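Local coordinates for putative cell adhesion protein (Bacteroides uniformis, PDB 4K4K) that probably forms part of the tip of fimbriae, the surface filaments that mediate bacterial cell adhesion and biofilm formation, at residues L15-G20 and R54-A59; I40-G45 and Y76-A81; V87-Y92 and N100-D105; A184-G189 and I206-A211; Y251-S256 and V260-K265. All blocks are in the same frame, centred on the assembly; numbering follows the deposited sequence. Where two conformers were deposited one is given.

Interaction 1 (L15-G20 and R54-A59)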
# COMPACT_ATOMS: atom_id res chain seq x y z
N LEU A 15 -14.42 15.19 -15.81
CA LEU A 15 -13.08 14.63 -15.67
C LEU A 15 -13.01 13.24 -16.34
O LEU A 15 -13.91 12.41 -16.16
CB LEU A 15 -12.76 14.49 -14.17
CG LEU A 15 -11.49 13.70 -13.81
CD1 LEU A 15 -10.23 14.46 -14.26
CD2 LEU A 15 -11.45 13.44 -12.31
N GLU A 16 -11.94 12.98 -17.11
CA GLU A 16 -11.72 11.66 -17.71
C GLU A 16 -10.50 11.07 -16.99
O GLU A 16 -9.35 11.36 -17.36
CB GLU A 16 -11.52 11.74 -19.22
CG GLU A 16 -12.75 12.26 -19.97
CD GLU A 16 -12.59 12.45 -21.47
OE1 GLU A 16 -11.57 11.99 -22.04
OE2 GLU A 16 -13.50 13.06 -22.07
N ALA A 17 -10.76 10.28 -15.95
CA ALA A 17 -9.70 9.74 -15.10
C ALA A 17 -9.27 8.36 -15.49
O ALA A 17 -10.11 7.48 -15.69
CB ALA A 17 -10.16 9.73 -13.64
N THR A 18 -7.94 8.14 -15.49
CA THR A 18 -7.29 6.84 -15.71
C THR A 18 -6.12 6.69 -14.72
O THR A 18 -5.71 7.67 -14.11
CB THR A 18 -6.78 6.68 -17.14
OG1 THR A 18 -5.84 7.75 -17.41
CG2 THR A 18 -7.90 6.66 -18.18
N SER A 19 -5.61 5.46 -14.54
CA SER A 19 -4.45 5.21 -13.68
C SER A 19 -3.14 5.08 -14.52
O SER A 19 -2.10 4.65 -13.98
CB SER A 19 -4.67 3.95 -12.86
OG SER A 19 -4.76 2.83 -13.73
N GLY A 20 -3.22 5.43 -15.80
CA GLY A 20 -2.11 5.36 -16.73
C GLY A 20 -0.99 6.34 -16.43
O GLY A 20 -0.04 6.00 -15.71
N ARG A 54 -14.19 12.75 -3.96
CA ARG A 54 -15.19 12.25 -4.90
C ARG A 54 -14.92 10.77 -5.19
O ARG A 54 -13.80 10.43 -5.57
CB ARG A 54 -15.17 13.08 -6.19
CG ARG A 54 -15.41 14.58 -5.97
CD ARG A 54 -16.89 14.93 -5.90
NE ARG A 54 -17.11 16.37 -5.81
CZ ARG A 54 -17.64 17.12 -6.77
NH1 ARG A 54 -18.03 16.57 -7.91
NH2 ARG A 54 -17.82 18.42 -6.58
N LYS A 55 -15.91 9.90 -5.02
CA LYS A 55 -15.72 8.47 -5.24
C LYS A 55 -15.70 8.10 -6.71
O LYS A 55 -16.67 8.36 -7.42
CB LYS A 55 -16.82 7.67 -4.51
CG LYS A 55 -16.60 6.16 -4.57
CD LYS A 55 -17.80 5.40 -3.98
CE LYS A 55 -17.51 3.94 -3.82
NZ LYS A 55 -18.65 3.24 -3.17
N TYR A 56 -14.61 7.46 -7.14
CA TYR A 56 -14.43 6.95 -8.51
C TYR A 56 -14.06 5.49 -8.41
O TYR A 56 -13.26 5.11 -7.55
CB TYR A 56 -13.34 7.74 -9.24
CG TYR A 56 -13.84 9.01 -9.89
CD1 TYR A 56 -14.28 10.09 -9.13
CD2 TYR A 56 -13.80 9.16 -11.28
CE1 TYR A 56 -14.76 11.25 -9.73
CE2 TYR A 56 -14.25 10.32 -11.89
CZ TYR A 56 -14.70 11.38 -11.11
OH TYR A 56 -15.19 12.50 -11.74
N THR A 57 -14.63 4.65 -9.28
CA THR A 57 -14.31 3.22 -9.23
C THR A 57 -13.81 2.73 -10.55
O THR A 57 -14.07 3.34 -11.58
CB THR A 57 -15.54 2.36 -8.82
OG1 THR A 57 -16.55 2.44 -9.83
CG2 THR A 57 -16.10 2.75 -7.47
N THR A 58 -13.16 1.57 -10.56
CA THR A 58 -12.76 0.96 -11.83
C THR A 58 -13.40 -0.43 -11.94
O THR A 58 -13.65 -1.07 -10.92
CB THR A 58 -11.23 0.93 -11.98
OG1 THR A 58 -10.91 0.51 -13.32
CG2 THR A 58 -10.53 0.03 -10.94
N ALA A 59 -13.66 -0.89 -13.18
CA ALA A 59 -14.16 -2.24 -13.46
C ALA A 59 -13.07 -3.02 -14.22
O ALA A 59 -13.18 -4.24 -14.40
CB ALA A 59 -15.45 -2.18 -14.26
O HOH W 1 -15.84 12.10 -14.30

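Interaction 2 (I40-G45 and Y76-A81)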
# COMPACT_ATOMS: atom_id res chain seq x y z
N ILE A 40 -11.02 11.30 -5.33
CA ILE A 40 -10.38 12.36 -6.13
C ILE A 40 -10.78 13.71 -5.60
O ILE A 40 -11.96 13.91 -5.23
CB ILE A 40 -10.76 12.24 -7.65
CG1 ILE A 40 -10.46 10.81 -8.20
CG2 ILE A 40 -10.06 13.33 -8.51
CD1 ILE A 40 -10.75 10.58 -9.73
N TYR A 41 -9.83 14.65 -5.65
CA TYR A 41 -10.07 16.06 -5.35
C TYR A 41 -9.66 16.89 -6.53
O TYR A 41 -8.58 16.67 -7.09
CB TYR A 41 -9.25 16.54 -4.14
CG TYR A 41 -9.62 15.93 -2.81
CD1 TYR A 41 -9.34 14.59 -2.53
CD2 TYR A 41 -10.13 16.72 -1.78
CE1 TYR A 41 -9.66 14.02 -1.30
CE2 TYR A 41 -10.41 16.17 -0.52
CZ TYR A 41 -10.18 14.82 -0.29
OH TYR A 41 -10.46 14.29 0.95
N MSE A 42 -10.50 17.88 -6.86
CA MSE A 42 -10.14 18.91 -7.83
C MSE A 42 -9.80 20.15 -7.01
O MSE A 42 -10.62 20.57 -6.19
CB MSE A 42 -11.27 19.19 -8.83
CG MSE A 42 -10.93 20.34 -9.76
SE MSE A 42 -12.24 20.47 -11.23
CE MSE A 42 -13.66 21.14 -10.26
N LEU A 43 -8.61 20.71 -7.21
CA LEU A 43 -8.09 21.81 -6.39
C LEU A 43 -7.90 23.08 -7.17
O LEU A 43 -7.43 23.05 -8.31
CB LEU A 43 -6.74 21.44 -5.76
CG LEU A 43 -6.68 20.12 -4.97
CD1 LEU A 43 -5.24 19.80 -4.54
CD2 LEU A 43 -7.62 20.19 -3.71
N ASN A 44 -8.17 24.20 -6.50
CA ASN A 44 -7.87 25.54 -7.00
C ASN A 44 -6.85 26.05 -5.99
O ASN A 44 -7.24 26.51 -4.92
CB ASN A 44 -9.11 26.40 -7.09
CG ASN A 44 -8.85 27.68 -7.87
OD1 ASN A 44 -7.78 27.87 -8.45
ND2 ASN A 44 -9.85 28.54 -7.96
N GLY A 45 -5.57 25.86 -6.29
CA GLY A 45 -4.49 26.11 -5.34
C GLY A 45 -4.68 25.09 -4.22
O GLY A 45 -4.77 23.88 -4.48
N TYR A 76 -16.70 18.06 -12.65
CA TYR A 76 -16.77 18.82 -13.91
C TYR A 76 -15.77 19.93 -13.90
O TYR A 76 -15.63 20.62 -12.89
CB TYR A 76 -18.17 19.42 -14.14
CG TYR A 76 -19.22 18.36 -14.35
CD1 TYR A 76 -19.44 17.79 -15.60
CD2 TYR A 76 -19.98 17.89 -13.28
CE1 TYR A 76 -20.40 16.79 -15.79
CE2 TYR A 76 -20.93 16.89 -13.45
CZ TYR A 76 -21.15 16.35 -14.71
OH TYR A 76 -22.09 15.36 -14.85
N PHE A 77 -15.12 20.15 -15.06
CA PHE A 77 -14.17 21.26 -15.18
C PHE A 77 -14.88 22.61 -15.16
O PHE A 77 -16.03 22.68 -15.63
CB PHE A 77 -13.36 21.11 -16.46
CG PHE A 77 -12.22 20.14 -16.28
CD1 PHE A 77 -10.98 20.59 -15.84
CD2 PHE A 77 -12.38 18.79 -16.57
CE1 PHE A 77 -9.91 19.70 -15.70
CE2 PHE A 77 -11.33 17.89 -16.38
CZ PHE A 77 -10.09 18.36 -15.95
N PRO A 78 -14.22 23.67 -14.64
CA PRO A 78 -14.84 25.02 -14.68
C PRO A 78 -15.22 25.41 -16.12
O PRO A 78 -14.42 25.26 -17.06
CB PRO A 78 -13.73 25.94 -14.15
CG PRO A 78 -12.85 25.05 -13.31
CD PRO A 78 -12.87 23.71 -14.02
N VAL A 79 -16.46 25.90 -16.29
CA VAL A 79 -16.95 26.29 -17.60
C VAL A 79 -16.12 27.47 -18.20
O VAL A 79 -16.01 27.54 -19.42
CB VAL A 79 -18.47 26.61 -17.59
CG1 VAL A 79 -18.79 27.87 -16.78
CG2 VAL A 79 -18.99 26.74 -19.02
N ASP A 80 -15.50 28.31 -17.35
CA ASP A 80 -14.68 29.43 -17.83
C ASP A 80 -13.33 28.98 -18.46
O ASP A 80 -12.54 29.84 -18.87
CB ASP A 80 -14.45 30.46 -16.70
CG ASP A 80 -13.62 30.02 -15.51
OD1 ASP A 80 -13.11 28.88 -15.53
OD2 ASP A 80 -13.46 30.83 -14.57
N ALA A 81 -13.07 27.65 -18.52
CA ALA A 81 -11.86 27.05 -19.09
C ALA A 81 -10.60 27.42 -18.25
O ALA A 81 -9.49 27.27 -18.74
CB ALA A 81 -11.68 27.44 -20.56

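Interaction 3 (V87-Y92 and N100-D105)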
# COMPACT_ATOMS: atom_id res chain seq x y z
N VAL A 87 -5.66 15.55 -7.33
CA VAL A 87 -4.97 14.59 -6.47
C VAL A 87 -5.93 13.44 -6.20
O VAL A 87 -7.15 13.62 -6.32
CB VAL A 87 -4.41 15.19 -5.14
CG1 VAL A 87 -3.35 16.25 -5.40
CG2 VAL A 87 -5.55 15.74 -4.25
N ALA A 88 -5.40 12.27 -5.81
CA ALA A 88 -6.23 11.11 -5.51
C ALA A 88 -5.53 10.21 -4.53
O ALA A 88 -4.31 10.29 -4.36
CB ALA A 88 -6.58 10.32 -6.79
N TYR A 89 -6.31 9.31 -3.92
CA TYR A 89 -5.74 8.33 -3.01
C TYR A 89 -6.54 7.04 -3.11
O TYR A 89 -7.68 7.02 -3.59
CB TYR A 89 -5.70 8.84 -1.53
CG TYR A 89 -7.08 8.86 -0.91
CD1 TYR A 89 -7.99 9.87 -1.21
CD2 TYR A 89 -7.53 7.79 -0.11
CE1 TYR A 89 -9.30 9.84 -0.71
CE2 TYR A 89 -8.84 7.75 0.38
CZ TYR A 89 -9.73 8.76 0.05
OH TYR A 89 -11.01 8.71 0.54
N TYR A 90 -5.93 5.96 -2.65
CA TYR A 90 -6.53 4.63 -2.60
C TYR A 90 -6.17 4.03 -1.24
O TYR A 90 -5.03 4.21 -0.82
CB TYR A 90 -5.95 3.76 -3.77
CG TYR A 90 -6.29 2.29 -3.63
CD1 TYR A 90 -7.49 1.78 -4.13
CD2 TYR A 90 -5.47 1.43 -2.90
CE1 TYR A 90 -7.86 0.44 -3.92
CE2 TYR A 90 -5.80 0.08 -2.73
CZ TYR A 90 -6.99 -0.41 -3.24
OH TYR A 90 -7.36 -1.72 -3.05
N PRO A 91 -7.03 3.24 -0.58
CA PRO A 91 -8.43 2.94 -0.95
C PRO A 91 -9.38 3.99 -0.44
O PRO A 91 -9.23 4.51 0.68
CB PRO A 91 -8.67 1.57 -0.30
CG PRO A 91 -7.84 1.66 0.98
CD PRO A 91 -6.63 2.54 0.66
N TYR A 92 -10.35 4.34 -1.27
CA TYR A 92 -11.37 5.32 -0.92
C TYR A 92 -12.01 5.02 0.44
O TYR A 92 -12.29 3.85 0.75
CB TYR A 92 -12.47 5.30 -2.00
CG TYR A 92 -13.69 6.11 -1.64
CD1 TYR A 92 -13.71 7.50 -1.82
CD2 TYR A 92 -14.83 5.50 -1.10
CE1 TYR A 92 -14.84 8.25 -1.51
CE2 TYR A 92 -15.96 6.25 -0.77
CZ TYR A 92 -15.97 7.62 -0.99
OH TYR A 92 -17.09 8.35 -0.69
N ASN A 100 -9.11 16.21 5.64
CA ASN A 100 -8.72 15.29 4.55
C ASN A 100 -7.57 14.35 4.97
O ASN A 100 -6.61 14.14 4.21
CB ASN A 100 -8.34 16.13 3.33
CG ASN A 100 -9.54 16.91 2.85
OD1 ASN A 100 -10.65 16.36 2.78
ND2 ASN A 100 -9.39 18.21 2.64
N VAL A 101 -7.74 13.71 6.14
CA VAL A 101 -6.69 12.84 6.68
C VAL A 101 -7.15 11.39 6.69
O VAL A 101 -8.20 11.05 7.23
CB VAL A 101 -6.24 13.31 8.09
CG1 VAL A 101 -5.24 12.34 8.73
CG2 VAL A 101 -5.67 14.74 8.04
N TYR A 102 -6.31 10.54 6.10
CA TYR A 102 -6.46 9.09 6.05
C TYR A 102 -5.70 8.52 7.25
O TYR A 102 -4.51 8.79 7.43
CB TYR A 102 -5.90 8.56 4.73
CG TYR A 102 -6.09 7.07 4.54
CD1 TYR A 102 -5.25 6.16 5.18
CD2 TYR A 102 -7.08 6.58 3.69
CE1 TYR A 102 -5.40 4.79 4.98
CE2 TYR A 102 -7.24 5.20 3.49
CZ TYR A 102 -6.38 4.31 4.14
OH TYR A 102 -6.45 2.94 3.94
N THR A 103 -6.41 7.75 8.10
CA THR A 103 -5.80 7.14 9.30
C THR A 103 -5.44 5.70 8.95
O THR A 103 -6.29 4.95 8.48
CB THR A 103 -6.73 7.26 10.52
OG1 THR A 103 -8.01 6.73 10.18
CG2 THR A 103 -6.90 8.71 10.99
N VAL A 104 -4.16 5.36 9.09
CA VAL A 104 -3.60 4.04 8.79
C VAL A 104 -3.61 3.18 10.04
O VAL A 104 -3.12 3.63 11.07
CB VAL A 104 -2.13 4.16 8.25
CG1 VAL A 104 -1.49 2.79 8.02
CG2 VAL A 104 -2.03 5.01 6.98
N ASP A 105 -4.04 1.92 9.92
CA ASP A 105 -3.94 0.92 10.98
C ASP A 105 -3.51 -0.39 10.30
O ASP A 105 -4.24 -0.88 9.45
CB ASP A 105 -5.25 0.78 11.79
CG ASP A 105 -5.19 -0.23 12.94
OD1 ASP A 105 -4.12 -0.88 13.13
OD2 ASP A 105 -6.21 -0.40 13.63

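Interaction 4 (A184-G189 and I206-A211)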
# COMPACT_ATOMS: atom_id res chain seq x y z
N ALA A 184 3.48 9.44 4.57
CA ALA A 184 2.64 9.16 5.73
C ALA A 184 3.49 9.45 7.00
O ALA A 184 4.72 9.37 6.97
CB ALA A 184 2.16 7.71 5.72
N THR A 185 2.84 9.82 8.10
CA THR A 185 3.54 10.11 9.35
C THR A 185 3.15 9.08 10.38
O THR A 185 1.97 8.92 10.65
CB THR A 185 3.20 11.53 9.85
OG1 THR A 185 3.64 12.48 8.87
CG2 THR A 185 3.85 11.85 11.21
N VAL A 186 4.14 8.42 10.99
CA VAL A 186 3.86 7.43 12.02
C VAL A 186 3.46 8.16 13.32
O VAL A 186 4.13 9.12 13.72
CB VAL A 186 5.06 6.47 12.24
CG1 VAL A 186 4.76 5.47 13.35
CG2 VAL A 186 5.41 5.75 10.94
N THR A 187 2.36 7.73 13.94
CA THR A 187 1.93 8.32 15.23
C THR A 187 2.28 7.27 16.27
O THR A 187 1.63 6.23 16.35
CB THR A 187 0.47 8.74 15.20
OG1 THR A 187 -0.31 7.60 14.86
CG2 THR A 187 0.22 9.88 14.22
N THR A 188 3.37 7.49 16.98
CA THR A 188 3.92 6.49 17.92
C THR A 188 2.91 6.07 18.99
O THR A 188 2.09 6.86 19.45
CB THR A 188 5.22 6.96 18.52
OG1 THR A 188 5.00 8.16 19.28
CG2 THR A 188 6.32 7.15 17.45
N GLY A 189 2.94 4.78 19.27
CA GLY A 189 2.10 4.13 20.25
C GLY A 189 2.84 2.94 20.80
O GLY A 189 4.08 2.88 20.71
N ILE A 206 2.18 -5.81 5.05
CA ILE A 206 2.29 -4.39 4.78
C ILE A 206 2.57 -3.75 6.12
O ILE A 206 1.81 -3.94 7.08
CB ILE A 206 1.05 -3.79 4.07
CG1 ILE A 206 0.95 -4.37 2.64
CG2 ILE A 206 1.14 -2.22 4.03
CD1 ILE A 206 -0.33 -4.02 1.86
N VAL A 207 3.71 -3.06 6.23
CA VAL A 207 4.12 -2.47 7.50
C VAL A 207 4.40 -0.98 7.31
O VAL A 207 4.50 -0.50 6.18
CB VAL A 207 5.35 -3.22 8.10
CG1 VAL A 207 5.02 -4.69 8.39
CG2 VAL A 207 6.59 -3.07 7.20
N LEU A 208 4.59 -0.28 8.42
CA LEU A 208 4.88 1.14 8.35
C LEU A 208 6.34 1.41 8.02
O LEU A 208 7.22 0.67 8.49
CB LEU A 208 4.54 1.81 9.69
CG LEU A 208 3.09 1.74 10.17
CD1 LEU A 208 2.91 2.60 11.41
CD2 LEU A 208 2.10 2.18 9.07
N PRO A 209 6.62 2.54 7.34
CA PRO A 209 8.03 2.94 7.16
C PRO A 209 8.70 3.14 8.52
O PRO A 209 8.03 3.51 9.48
CB PRO A 209 7.94 4.26 6.38
CG PRO A 209 6.55 4.26 5.77
CD PRO A 209 5.69 3.53 6.75
N ALA A 210 9.99 2.86 8.61
CA ALA A 210 10.77 2.98 9.84
C ALA A 210 12.18 3.39 9.51
O ALA A 210 12.85 2.75 8.69
CB ALA A 210 10.78 1.66 10.61
N ALA A 211 12.65 4.47 10.17
CA ALA A 211 14.00 5.01 9.99
C ALA A 211 15.04 3.96 10.39
O ALA A 211 16.11 3.89 9.79
CB ALA A 211 14.17 6.28 10.81

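Interaction 5 (Y251-S256 and V260-K265)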
# COMPACT_ATOMS: atom_id res chain seq x y z
N TYR A 251 12.51 -11.29 1.09
CA TYR A 251 13.41 -12.14 1.87
C TYR A 251 13.26 -13.58 1.47
O TYR A 251 12.13 -14.08 1.37
CB TYR A 251 13.14 -12.01 3.39
CG TYR A 251 13.29 -10.62 3.95
CD1 TYR A 251 14.55 -10.09 4.23
CD2 TYR A 251 12.17 -9.85 4.27
CE1 TYR A 251 14.69 -8.81 4.78
CE2 TYR A 251 12.30 -8.56 4.80
CZ TYR A 251 13.57 -8.06 5.07
OH TYR A 251 13.70 -6.81 5.60
N THR A 252 14.39 -14.27 1.26
CA THR A 252 14.40 -15.72 1.04
C THR A 252 14.98 -16.32 2.30
O THR A 252 16.13 -16.05 2.65
CB THR A 252 15.11 -16.14 -0.25
OG1 THR A 252 14.46 -15.53 -1.36
CG2 THR A 252 15.11 -17.67 -0.43
N ILE A 253 14.16 -17.10 3.01
CA ILE A 253 14.54 -17.71 4.27
C ILE A 253 14.87 -19.17 4.06
O ILE A 253 14.01 -19.93 3.62
CB ILE A 253 13.38 -17.56 5.31
CG1 ILE A 253 12.66 -16.18 5.25
CG2 ILE A 253 13.78 -18.00 6.72
CD1 ILE A 253 13.37 -15.02 5.75
N THR A 254 16.10 -19.57 4.39
CA THR A 254 16.46 -20.98 4.33
C THR A 254 16.49 -21.50 5.77
O THR A 254 17.31 -21.06 6.58
CB THR A 254 17.79 -21.23 3.58
OG1 THR A 254 17.69 -20.66 2.28
CG2 THR A 254 18.09 -22.72 3.46
N ILE A 255 15.64 -22.48 6.06
CA ILE A 255 15.57 -23.02 7.41
C ILE A 255 16.28 -24.37 7.51
O ILE A 255 16.06 -25.28 6.70
CB ILE A 255 14.10 -23.10 7.89
CG1 ILE A 255 13.38 -21.72 7.76
CG2 ILE A 255 14.01 -23.67 9.34
CD1 ILE A 255 11.87 -21.72 8.21
N SER A 256 17.12 -24.49 8.55
CA SER A 256 17.84 -25.70 8.90
C SER A 256 17.60 -25.99 10.39
O SER A 256 17.11 -25.11 11.10
CB SER A 256 19.33 -25.52 8.58
OG SER A 256 20.03 -24.88 9.63
N VAL A 260 18.29 -20.36 10.91
CA VAL A 260 17.84 -19.78 9.65
C VAL A 260 18.92 -18.90 9.04
O VAL A 260 19.77 -18.36 9.75
CB VAL A 260 16.49 -19.00 9.77
CG1 VAL A 260 15.38 -19.87 10.34
CG2 VAL A 260 16.65 -17.73 10.58
N GLU A 261 18.83 -18.73 7.73
CA GLU A 261 19.68 -17.84 6.95
C GLU A 261 18.83 -17.11 5.97
O GLU A 261 17.86 -17.67 5.47
CB GLU A 261 20.76 -18.61 6.24
CG GLU A 261 21.96 -18.77 7.13
CD GLU A 261 23.05 -19.54 6.45
OE1 GLU A 261 22.87 -19.90 5.26
OE2 GLU A 261 24.10 -19.75 7.09
N VAL A 262 19.13 -15.84 5.74
CA VAL A 262 18.28 -15.01 4.92
C VAL A 262 19.06 -14.23 3.87
O VAL A 262 20.12 -13.69 4.17
CB VAL A 262 17.50 -14.04 5.87
CG1 VAL A 262 16.57 -13.10 5.11
CG2 VAL A 262 16.75 -14.80 6.97
N SER A 263 18.51 -14.18 2.65
CA SER A 263 19.01 -13.36 1.56
C SER A 263 17.97 -12.29 1.37
O SER A 263 16.77 -12.58 1.49
CB SER A 263 19.26 -14.17 0.29
OG SER A 263 18.08 -14.64 -0.33
N SER A 264 18.40 -11.04 1.14
CA SER A 264 17.42 -9.97 1.02
C SER A 264 17.61 -9.16 -0.24
O SER A 264 18.72 -9.04 -0.75
CB SER A 264 17.52 -9.05 2.23
OG SER A 264 18.74 -8.34 2.20
N LYS A 265 16.50 -8.59 -0.72
CA LYS A 265 16.47 -7.70 -1.89
C LYS A 265 15.47 -6.62 -1.59
O LYS A 265 14.47 -6.89 -0.94
CB LYS A 265 16.06 -8.45 -3.17
CG LYS A 265 17.13 -9.37 -3.76
CD LYS A 265 16.55 -10.33 -4.81
CE LYS A 265 16.42 -9.73 -6.19
NZ LYS A 265 15.81 -10.69 -7.15

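Interaction 1 (L15-G20 and R54-A59)
Leu15 and Tyr56 meet at a slant, with the leucine CD2 methyl reaching the hydroxyl end of the tyrosine, oblique to its ring. A chi1 of 170° turns Leu15 CG away from its own backbone N, which carries the CD2 methyl to 3.9 Å from Tyr56 OH and 4.0 Å from Tyr56 CZ. Nearer the CB end of the same ring Ala17 makes a looser, equally oblique contact, its CB lying 4.4 Å from Tyr56 CD2. Leu15 and Ala17 can share one ring because both point inward, while Glu16 between them points to the other side. The two segments are not paired as strands: strand 16-18 runs parallel to 132-150, whereas 47-57 is antiparallel to 37-44, and the ring of Tyr56 reaches from one strand to the other in this beta-rich, fimbrillin-like fold. Ile38 and Ile40 of strand 37-44 also pack against the ring, so its apolar part is buried. The hydroxyl has polar partners of its own. Tyr56 OH hydrogen-bonds to Ile75 N and, at 2.7 Å, to a water, and that water donates to Leu15 O, also over 2.7 Å, linking the two segments where no direct hydrogen bond does.

Interaction 2 (I40-G45 and Y76-A81)
An extended start and a late bend bring the selenomethionine side chain of Met42 to the loop 76-81. CG lies opposite the backbone N (chi1 175°), the next torsion is also extended, and the chain then folds at its last bond (chi3 73°), turning the CE methyl toward Tyr76. That methyl stops 3.3 Å from Tyr76 O, with the selenium SE of Met42 at 3.8 Å from the same oxygen. The selenium also faces Phe77: Met42 SE stands 5.2 Å from the centroid of the Phe77 ring and 23° off the ring normal, above the face at some distance, a Met-aromatic contact. On the proline side Met42 SE is 4.3 Å from Pro78 CD, where the loop enters a type I turn running from Pro78 to Ala81. Phe86 of strand 84-90 meets the Phe77 ring and also touches Met42, while Arg84 of that strand touches both Met42 and Pro78. The contact joins the loop after strand 68-69 to a side chain of strand 37-44. No hydrogen bond crosses it; the polarisable selenium, standing in for methionine sulfur, is consistent with mainly dispersion forces at this distance, and the carbonyl oxygen close to the CE methyl may add a small electrostatic share.

Interaction 3 (V87-Y92 and N100-D105)
Tyr89 OH is held by two hydrogen bonds, to Asn53 OD1 and Arg93 N, and this anchors the far end of a ring whose flank packs on Tyr102. Tyr89 CG sits between its backbone N and carbonyl carbon (chi1 73°), while Tyr102 is swung away from its own N (chi1 -176°), and the rings come together obliquely. Tyr102 CD2 lies 3.9 Å from Tyr89 CE2 and almost as near to Tyr89 CD2. At the other end of its ring Tyr102 meets Pro91 at roughly a right angle, with Tyr102 OH 3.3 Å from Pro91 CD. The carbonyl of the same proline comes to the ring edge, near its plane, Pro91 O lying 3.5 Å from Tyr102 CE2. Arg93 ties the sides together again: it makes a cation-pi contact with Tyr102, and its NH1 bonds to Thr103 O. The peptide before Pro91 is cis, and Pro91 CB rests 3.8 Å above the plane of the Tyr90 ring, the aromatic-proline stacking familiar from cis prolines. Strands 84-90 and 101-105 are not hydrogen-bonded to each other here, and packing through side chains fits the facing layers of a beta-sandwich, consistent with the transthyretin-like clan of this family.

Interaction 4 (A184-G189 and I206-A211)
Leu208 makes the first contact of 206-211 with Val186, just past the end of strand 202-207. Its CG lies opposite the carbonyl carbon (chi1 -61°) and the chain then runs on extended (chi2 -172°), so that the CD1 methyl is held out toward 184-189. There it meets the fork of Val186: Leu208 CD1 is 3.9 Å from Val186 CG1 and 4.0 Å from Val186 CG2, the two side chains meeting at an angle rather than lying alongside. With the valine chi1 at 178°, CG1 is opposite the backbone N and CG2 opposite the carbonyl carbon, and both methyls take part. Leu208 also packs on Leu141 of strand 132-150, so Val186 covers a leucine that is itself buried. Pro209 follows and makes its close contact through its backbone: Pro209 O lies 3.7 Å from Val186 CG2, while the ring itself is directed toward 184-189 but keeps a wider separation and rests on Ala245. Ala210 then pairs through its backbone with Phe243. On the opposing side, strand 185-186 is a short piece paired antiparallel with 164-177. With no hydrogen bond between the segments, the contact depends on methyl-to-methyl packing and one carbonyl brushed by a methyl, which is consistent with van der Waals packing that is only partly buried and has little directional preference.

Interaction 5 (Y251-S256 and V260-K265)
Four backbone hydrogen bonds join Thr252 and Thr254 to Ser263 and Glu261, two for each pair. Thr252 N gives to Ser263 O at 2.9 Å, and Ser263 N returns a bond to Thr252 O at 3.0 Å. Thr254 N to Glu261 O is the shortest, 2.8 Å and nearly straight (170° at the hydrogen). The return bond, Glu261 N to Thr254 O, is more bent, at 152°, and its donor is tilted out of the carbonyl plane. In between, CA-H...O contacts fill in; Val262 CA, for one, lies 3.3 Å from Thr252 O.

Apolar packing occupies the face that carries Tyr251, Ile253, Ile255, Val260 and Val262. Ile253 and Val262 run alongside each other in the same direction, with Ile253 CD1 3.6 Å from Val262 CG2. Ile255 and Val260 do likewise, Ile255 CG1 standing 3.8 Å from Val260 CG1. The Tyr251 ring slants against Val262, its CD1 being 3.7 Å from Val262 CG1, and also touches Ser264 CB; its hydroxyl bonds to Ser240 OG. The polar side chains Thr252, Thr254, Glu261 and Ser263 take the other face, where Ser263 OG comes 3.3 Å from Thr252 CB.

This is an antiparallel beta hairpin, the N-to-C directions of the two segments 162° apart. Strand 247-256 has 132-150 as its parallel neighbour on the flank away from 259-268, and strand 228-233 lies across the apolar face, with Phe230 on Ile255 and Val260, and Trp232 meeting the Tyr251 ring.

Interactions 1, 2 and 3 form a connected group. Between 1 and 2, Arg54 N lies 2.8 Å from Ile40 O, a probable hydrogen bond, and Ile40 CD1 packs 3.5 Å from Tyr56 CG. Interaction 1 meets interaction 3 where Lys55 CB packs 3.6 Å from Tyr92 CZ. Interaction 2 reaches interaction 3 through Tyr41, whose OH is 2.8 Å from Asn100 OD1. Interaction 3 in turn touches interaction 4, where Val104 CG1 is 3.8 Å from Leu208 CD2. Interaction 5 stands apart: its nearest atoms are about 8 Å from interaction 4, and its centre is about 51 Å from that of interaction 2, on the opposite side of the chain's centre. The five contacts are thus spread along an elongated, all-beta molecule.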